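Local coordinates for deoxyuridine 5'-triphosphate nucleotidohydrolase (Entamoeba histolytica, PDB 3LQW), which probably hydrolyses dUTP to dUMP and diphosphate, with magnesium as cofactor, supplying the thymidine nucleotide precursor and keeping uracil out of DNA, at residues V32-V37 / G123-R128. Residues are numbered along the deposited sequence; the frame is centred on the assembly and turned at random.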
ATOM      1  N   VAL A  32      14.686 -23.260   2.757  1.00 18.58           N
ATOM      2  CA  VAL A  32      15.399 -23.908   3.854  1.00 20.54           C
ATOM      3  C   VAL A  32      14.398 -24.774   4.585  1.00 21.21           C
ATOM      4  O   VAL A  32      13.189 -24.518   4.554  1.00 21.16           O
ATOM      5  CB  VAL A  32      16.053 -22.911   4.830  1.00 21.53           C
ATOM      6  CG1 VAL A  32      17.237 -22.259   4.176  1.00 24.77           C
ATOM      7  CG2 VAL A  32      15.049 -21.883   5.275  1.00 23.38           C
ATOM      8  N   GLU A  33      14.886 -25.863   5.173  1.00 22.30           N
ATOM      9  CA  GLU A  33      13.982 -26.884   5.682  1.00 23.05           C
ATOM     10  C   GLU A  33      13.035 -26.426   6.780  1.00 22.97           C
ATOM     11  O   GLU A  33      11.930 -26.932   6.900  1.00 24.22           O
ATOM     12  CB  GLU A  33      14.791 -28.077   6.198  1.00 24.34           C
ATOM     13  N   ASP A  34      13.463 -25.459   7.588  1.00 22.22           N
ATOM     14  CA  ASP A  34      12.618 -24.984   8.668  1.00 22.68           C
ATOM     15  C   ASP A  34      11.822 -23.724   8.321  1.00 21.45           C
ATOM     16  O   ASP A  34      11.219 -23.142   9.215  1.00 21.48           O
ATOM     17  CB  ASP A  34      13.411 -24.769   9.972  1.00 24.17           C
ATOM     18  CG  ASP A  34      14.546 -23.762   9.842  1.00 26.73           C
ATOM     19  OD1 ASP A  34      14.696 -23.062   8.811  1.00 27.60           O
ATOM     20  OD2 ASP A  34      15.328 -23.686  10.818  1.00 32.52           O
ATOM     21  N   ALA A  35      11.776 -23.337   7.047  1.00 19.87           N
ATOM     22  CA  ALA A  35      10.878 -22.229   6.653  1.00 18.13           C
ATOM     23  C   ALA A  35       9.431 -22.604   6.966  1.00 17.84           C
ATOM     24  O   ALA A  35       9.045 -23.780   6.897  1.00 19.56           O
ATOM     25  CB  ALA A  35      11.028 -21.941   5.185  1.00 18.18           C
ATOM     26  N   ILE A  36       8.599 -21.619   7.266  1.00 16.25           N
ATOM     27  CA  ILE A  36       7.187 -21.807   7.527  1.00 15.08           C
ATOM     28  C   ILE A  36       6.384 -21.367   6.320  1.00 14.17           C
ATOM     29  O   ILE A  36       6.488 -20.209   5.878  1.00 15.08           O
ATOM     30  CB  ILE A  36       6.743 -21.042   8.788  1.00 15.86           C
ATOM     31  CG1 ILE A  36       7.527 -21.514  10.015  1.00 17.23           C
ATOM     32  CG2 ILE A  36       5.256 -21.219   9.028  1.00 16.28           C
ATOM     33  CD1 ILE A  36       7.325 -20.644  11.252  1.00 21.00           C
ATOM     34  N   VAL A  37       5.574 -22.257   5.776  1.00 14.25           N
ATOM     35  CA  VAL A  37       4.712 -21.903   4.664  1.00 14.30           C
ATOM     36  C   VAL A  37       3.711 -20.821   5.132  1.00 13.26           C
ATOM     37  O   VAL A  37       3.049 -20.980   6.143  1.00 13.72           O
ATOM     38  CB  VAL A  37       3.943 -23.140   4.104  1.00 14.56           C
ATOM     39  CG1 VAL A  37       2.996 -22.747   3.006  1.00 14.71           C
ATOM     40  CG2 VAL A  37       4.912 -24.192   3.593  1.00 17.59           C
ATOM     41  N   GLY A 123      12.789  -9.125  16.909  1.00 15.46           N
ATOM     42  CA  GLY A 123      12.062 -10.122  16.141  1.00 16.31           C
ATOM     43  C   GLY A 123      12.642 -11.502  16.342  1.00 16.61           C
ATOM     44  O   GLY A 123      13.867 -11.666  16.432  1.00 17.34           O
ATOM     45  N   ARG A 124      11.749 -12.483  16.376  1.00 17.11           N
ATOM     46  CA  ARG A 124      12.176 -13.875  16.597  1.00 17.63           C
ATOM     47  C   ARG A 124      11.841 -14.752  15.411  1.00 17.11           C
ATOM     48  O   ARG A 124      10.821 -14.565  14.746  1.00 16.61           O
ATOM     49  CB  ARG A 124      11.495 -14.472  17.830  1.00 19.02           C
ATOM     50  N   LYS A 125      12.707 -15.722  15.164  1.00 17.82           N
ATOM     51  CA  LYS A 125      12.439 -16.756  14.207  1.00 17.18           C
ATOM     52  C   LYS A 125      11.063 -17.380  14.457  1.00 16.20           C
ATOM     53  O   LYS A 125      10.708 -17.726  15.600  1.00 16.91           O
ATOM     54  CB  LYS A 125      13.518 -17.827  14.318  1.00 18.73           C
ATOM     55  CG  LYS A 125      13.441 -18.866  13.267  1.00 21.11           C
ATOM     56  CD  LYS A 125      14.655 -19.831  13.379  1.00 23.42           C
ATOM     57  CE  LYS A 125      14.717 -20.863  12.260  1.00 26.31           C
ATOM     58  NZ  LYS A 125      16.069 -21.556  12.219  1.00 29.56           N
ATOM     59  N   GLY A 126      10.257 -17.461  13.390  1.00 15.48           N
ATOM     60  CA  GLY A 126       8.899 -17.965  13.481  1.00 15.90           C
ATOM     61  C   GLY A 126       7.805 -16.940  13.757  1.00 15.32           C
ATOM     62  O   GLY A 126       6.615 -17.258  13.699  1.00 18.06           O
ATOM     63  N   ASP A 127       8.194 -15.688  14.058  1.00 15.27           N
ATOM     64  CA  ASP A 127       7.235 -14.600  14.272  1.00 15.87           C
ATOM     65  C   ASP A 127       6.556 -14.228  12.951  1.00 13.82           C
ATOM     66  O   ASP A 127       7.198 -14.185  11.924  1.00 13.48           O
ATOM     67  CB  ASP A 127       7.967 -13.325  14.758  1.00 16.71           C
ATOM     68  CG  ASP A 127       8.315 -13.330  16.254  1.00 19.19           C
ATOM     69  OD1 ASP A 127       7.938 -14.294  16.967  1.00 22.43           O
ATOM     70  OD2 ASP A 127       8.967 -12.331  16.687  1.00 22.41           O
ATOM     71  N   ARG A 128       5.280 -13.916  13.037  1.00 13.11           N
ATOM     72  CA  ARG A 128       4.568 -13.312  11.907  1.00 12.55           C
ATOM     73  C   ARG A 128       4.994 -11.851  11.817  1.00 12.22           C
ATOM     74  O   ARG A 128       4.851 -11.091  12.798  1.00 14.68           O
ATOM     75  CB  ARG A 128       3.062 -13.401  12.115  1.00 13.79           C
ATOM     76  CG  ARG A 128       2.520 -14.790  11.982  1.00 17.83           C
ATOM     77  CD  ARG A 128       1.063 -14.833  12.360  1.00 24.72           C
ATOM     78  NE  ARG A 128       1.013 -15.330  13.716  1.00 33.66           N
ATOM     79  CZ  ARG A 128       0.653 -16.577  14.075  1.00 37.67           C
ATOM     80  NH1 ARG A 128       0.687 -16.917  15.359  1.00 41.66           N
ATOM     81  NH2 ARG A 128       0.230 -17.485  13.185  1.00 39.84           N
TER
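Lys125 reaches across from the turn of 123-128 to Asp34 in the turn of 32-37, and its NZ lies 2.7 Å from OD2 of Asp34 in a hydrogen-bonded salt bridge. A lysine suits this place because the ammonium must be carried to the neighbouring loop: CG stands anti to the backbone N (chi1 -173°) and the chain beyond it is fully extended. It crosses the aspartate side chain at about a right angle, and the ammonium meets OD2 from above the carboxylate plane, 39° out of it, while OD1 stays 4.0 Å from NZ. One carboxylate oxygen thus carries the bond, at an exposed site where solvent probably weakens its charge attraction.

The other meeting point is apolar and slight. Ile36 sends CD1 to 3.8 Å from CA of Gly126, with CG1 beside the backbone N and the chain extended to its end; the isoleucine also touches Tyr51 of strand 47-51. Gly126 suits its backbone: phi is positive (91°) at this third position of a type II turn, where a CB would jam against Lys125 O. The methyl consequently meets a bare CA.

The firmer structure lies within the loops, in their hydrogen bonds. Ala35 N bonds to Val32 O at 3.1 Å, closing a type I turn. Asp127 N bonds to Arg124 O at 2.9 Å, closing the type II turn, and Asp127 turns its carboxylate back so that OD2 accepts Arg124 N at 2.8 Å. Asn55 receives Lys125 N, and backbone bonds to Ser52 anchor Gly126 and Asp127. Across the contact, by contrast, little surface is buried. This is surface packing between two beta-turn connections, one joining strands 25-30 and 39-40, the other strands 121-123 and 128-136, in the beta-rich subunit of a trimeric dUTPase.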